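Local coordinates for polysaccharide biosynthesis protein CapD (Bacillus thuringiensis HD-771, PDB 6BWC) that probably acts as an NADP-dependent short-chain dehydrogenase-like enzyme on UDP-N-acetylglucosamine, in the pathway to CMP-pseudaminic acid for flagellin glycosylation, at residues I244-K249 / E326-I331. The protein carries 2 engineered substitutions. Residues are numbered along the deposited sequence; the frame is centred on the assembly and turned at random.
Sequences IEEVTK and ELRNLI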
ATOM      1  N   ILE C 244      16.579 -46.986   8.671  1.00 30.89           N
ATOM      2  CA  ILE C 244      17.874 -47.306   9.290  1.00 32.27           C
ATOM      3  C   ILE C 244      18.465 -48.563   8.686  1.00 33.46           C
ATOM      4  O   ILE C 244      19.651 -48.606   8.380  1.00 33.68           O
ATOM      5  CB  ILE C 244      17.734 -47.496  10.804  1.00 34.14           C
ATOM      6  CG1 ILE C 244      17.420 -46.153  11.457  1.00 36.25           C
ATOM      7  CG2 ILE C 244      19.006 -48.080  11.419  1.00 35.10           C
ATOM      8  CD1 ILE C 244      16.847 -46.281  12.855  1.00 37.96           C
ATOM      9  N   GLU C 245      17.642 -49.590   8.533  1.00 34.58           N
ATOM     10  CA  GLU C 245      18.081 -50.807   7.849  1.00 36.49           C
ATOM     11  C   GLU C 245      18.732 -50.498   6.507  1.00 36.07           C
ATOM     12  O   GLU C 245      19.917 -50.783   6.324  1.00 37.07           O
ATOM     13  CB  GLU C 245      16.906 -51.779   7.661  1.00 37.02           C
ATOM     14  CG  GLU C 245      16.580 -52.566   8.926  1.00 37.31           C
ATOM     15  CD  GLU C 245      15.088 -52.682   9.229  1.00 36.64           C
ATOM     16  OE1 GLU C 245      14.283 -52.929   8.304  1.00 34.47           O
ATOM     17  OE2 GLU C 245      14.722 -52.545  10.423  1.00 37.48           O
ATOM     18  N   GLU C 246      17.967 -49.874   5.611  1.00 35.91           N
ATOM     19  CA  GLU C 246      18.366 -49.708   4.203  1.00 36.76           C
ATOM     20  C   GLU C 246      19.423 -48.645   3.931  1.00 34.73           C
ATOM     21  O   GLU C 246      20.129 -48.727   2.926  1.00 34.79           O
ATOM     22  CB  GLU C 246      17.154 -49.430   3.295  1.00 38.51           C
ATOM     23  CG  GLU C 246      16.852 -50.544   2.305  1.00 40.24           C
ATOM     24  CD  GLU C 246      15.989 -51.625   2.893  1.00 42.42           C
ATOM     25  OE1 GLU C 246      14.816 -51.327   3.228  1.00 44.83           O
ATOM     26  OE2 GLU C 246      16.477 -52.767   3.008  1.00 43.69           O
ATOM     27  N   VAL C 247      19.513 -47.637   4.784  1.00 33.35           N
ATOM     28  CA  VAL C 247      20.529 -46.599   4.603  1.00 32.95           C
ATOM     29  C   VAL C 247      21.856 -47.141   5.085  1.00 33.20           C
ATOM     30  O   VAL C 247      22.903 -46.781   4.562  1.00 32.99           O
ATOM     31  CB  VAL C 247      20.154 -45.305   5.340  1.00 32.66           C
ATOM     32  CG1 VAL C 247      21.312 -44.318   5.359  1.00 33.00           C
ATOM     33  CG2 VAL C 247      18.937 -44.666   4.687  1.00 32.38           C
ATOM     34  N   THR C 248      21.795 -47.998   6.096  1.00 34.57           N
ATOM     35  CA  THR C 248      22.951 -48.734   6.567  1.00 36.30           C
ATOM     36  C   THR C 248      23.396 -49.756   5.522  1.00 36.24           C
ATOM     37  O   THR C 248      24.596 -49.882   5.253  1.00 36.97           O
ATOM     38  CB  THR C 248      22.637 -49.423   7.913  1.00 38.59           C
ATOM     39  OG1 THR C 248      22.323 -48.413   8.885  1.00 38.25           O
ATOM     40  CG2 THR C 248      23.817 -50.282   8.426  1.00 39.79           C
ATOM     41  N   LYS C 249      22.454 -50.487   4.936  1.00 35.97           N
ATOM     42  CA  LYS C 249      22.834 -51.508   3.968  1.00 37.18           C
ATOM     43  C   LYS C 249      23.666 -50.856   2.855  1.00 38.50           C
ATOM     44  O   LYS C 249      24.779 -51.297   2.598  1.00 41.25           O
ATOM     45  CB  LYS C 249      21.632 -52.288   3.418  1.00 36.90           C
ATOM     46  CG  LYS C 249      22.018 -53.693   2.963  1.00 38.58           C
ATOM     47  CD  LYS C 249      21.100 -54.270   1.881  1.00 39.48           C
ATOM     48  CE  LYS C 249      21.661 -55.559   1.275  1.00 39.55           C
ATOM     49  NZ  LYS C 249      22.985 -55.412   0.588  1.00 39.13           N
ATOM     50  N   GLU C 326       6.296 -53.992   2.452  1.00 36.96           N
ATOM     51  CA  GLU C 326       5.727 -53.181   1.353  1.00 36.82           C
ATOM     52  C   GLU C 326       6.278 -51.762   1.351  1.00 33.83           C
ATOM     53  O   GLU C 326       6.517 -51.193   0.284  1.00 34.51           O
ATOM     54  CB  GLU C 326       4.199 -53.114   1.417  1.00 37.84           C
ATOM     55  CG  GLU C 326       3.498 -54.392   1.006  1.00 39.47           C
ATOM     56  CD  GLU C 326       2.003 -54.294   1.201  1.00 41.50           C
ATOM     57  OE1 GLU C 326       1.534 -54.683   2.299  1.00 42.77           O
ATOM     58  OE2 GLU C 326       1.308 -53.801   0.274  1.00 42.71           O
ATOM     59  N   LEU C 327       6.462 -51.199   2.540  1.00 30.60           N
ATOM     60  CA  LEU C 327       7.036 -49.874   2.664  1.00 31.09           C
ATOM     61  C   LEU C 327       8.428 -49.846   2.074  1.00 30.72           C
ATOM     62  O   LEU C 327       8.695 -49.053   1.186  1.00 30.15           O
ATOM     63  CB  LEU C 327       7.085 -49.443   4.131  1.00 32.17           C
ATOM     64  CG  LEU C 327       7.722 -48.089   4.465  1.00 32.19           C
ATOM     65  CD1 LEU C 327       7.318 -46.978   3.493  1.00 30.93           C
ATOM     66  CD2 LEU C 327       7.343 -47.741   5.901  1.00 32.35           C
ATOM     67  N   ARG C 328       9.290 -50.735   2.574  1.00 30.95           N
ATOM     68  CA  ARG C 328      10.642 -50.962   2.045  1.00 30.83           C
ATOM     69  C   ARG C 328      10.680 -51.125   0.529  1.00 31.53           C
ATOM     70  O   ARG C 328      11.539 -50.533  -0.130  1.00 32.34           O
ATOM     71  CB  ARG C 328      11.266 -52.199   2.691  1.00 31.52           C
ATOM     72  CG  ARG C 328      12.344 -52.881   1.859  1.00 32.19           C
ATOM     73  CD  ARG C 328      12.815 -54.148   2.528  1.00 32.88           C
ATOM     74  NE  ARG C 328      13.649 -53.896   3.704  1.00 32.71           N
ATOM     75  CZ  ARG C 328      13.341 -54.197   4.967  1.00 32.75           C
ATOM     76  NH1 ARG C 328      12.209 -54.807   5.308  1.00 31.40           N
ATOM     77  NH2 ARG C 328      14.222 -53.906   5.915  1.00 34.34           N
ATOM     78  N   ASN C 329       9.788 -51.946  -0.024  1.00 31.16           N
ATOM     79  CA  ASN C 329       9.714 -52.083  -1.484  1.00 32.76           C
ATOM     80  C   ASN C 329       9.519 -50.742  -2.146  1.00 32.42           C
ATOM     81  O   ASN C 329      10.261 -50.393  -3.065  1.00 31.17           O
ATOM     82  CB  ASN C 329       8.587 -53.016  -1.899  1.00 33.53           C
ATOM     83  CG  ASN C 329       8.877 -54.454  -1.544  1.00 36.13           C
ATOM     84  OD1 ASN C 329      10.000 -54.814  -1.140  1.00 34.51           O
ATOM     85  ND2 ASN C 329       7.862 -55.298  -1.687  1.00 38.97           N
ATOM     86  N   LEU C 330       8.529 -50.004  -1.628  1.00 32.87           N
ATOM     87  CA  LEU C 330       8.206 -48.635  -2.041  1.00 31.33           C
ATOM     88  C   LEU C 330       9.447 -47.711  -1.980  1.00 32.46           C
ATOM     89  O   LEU C 330       9.905 -47.197  -3.021  1.00 33.86           O
ATOM     90  CB  LEU C 330       7.066 -48.056  -1.170  1.00 29.54           C
ATOM     91  CG  LEU C 330       5.812 -47.488  -1.843  1.00 28.36           C
ATOM     92  CD1 LEU C 330       4.956 -46.835  -0.761  1.00 27.53           C
ATOM     93  CD2 LEU C 330       6.090 -46.536  -3.008  1.00 27.60           C
ATOM     94  N   ILE C 331       9.998 -47.531  -0.776  1.00 31.28           N
ATOM     95  CA  ILE C 331      11.136 -46.629  -0.563  1.00 31.85           C
ATOM     96  C   ILE C 331      12.293 -46.964  -1.513  1.00 34.31           C
ATOM     97  O   ILE C 331      12.943 -46.057  -2.048  1.00 38.19           O
ATOM     98  CB  ILE C 331      11.637 -46.641   0.899  1.00 30.70           C
ATOM     99  CG1 ILE C 331      10.593 -46.010   1.835  1.00 29.85           C
ATOM    100  CG2 ILE C 331      12.973 -45.901   1.020  1.00 30.35           C
ATOM    101  CD1 ILE C 331      10.791 -46.351   3.303  1.00 29.74           C
TER
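Glu246 and Arg328 mark the nearest backbone approach of two helical segments, 244-249 and 326-331, their CA atoms 8.1 Å apart, and charged side chains bridge the distance. Arg328 sends its CG out anti to the backbone N (chi1 155°), and a bend at chi3 brings the guanidinium round towards two successive glutamates. NE of Arg328 meets the carboxylate of Glu246: the bond to OE2, 3.1 Å long, is nearly straight at 171°, lies in the guanidinium plane and uses the syn lone pair of that oxygen. OE1 of Glu246 stands 2.9 Å from NE of Arg328, a weak hydrogen bond that comes in obliquely. The Glu246 carboxylate is turned 80° from the guanidinium, whereas that of Glu245 lies nearly coplanar with it and sets OE1 at the edge, 2.6 Å from NH2 of Arg328 in a salt bridge whose hydrogen bond is weak. The guanidinium thus serves both carboxylates of 244-249 and, through NH1, that of Glu325, which probably offsets their mutual repulsion; Lys324 is a second cationic partner of Glu245 OE1. This surface network ties helix 236-251 to the C-terminal helix 324-333. Beneath it Ile331 packs on Leu239, Val242 and Met243 of helix 236-251, while both helices rest against helix 179-190, through Ile244 and Val247 on Ile187 and through Ile331 on Ile180.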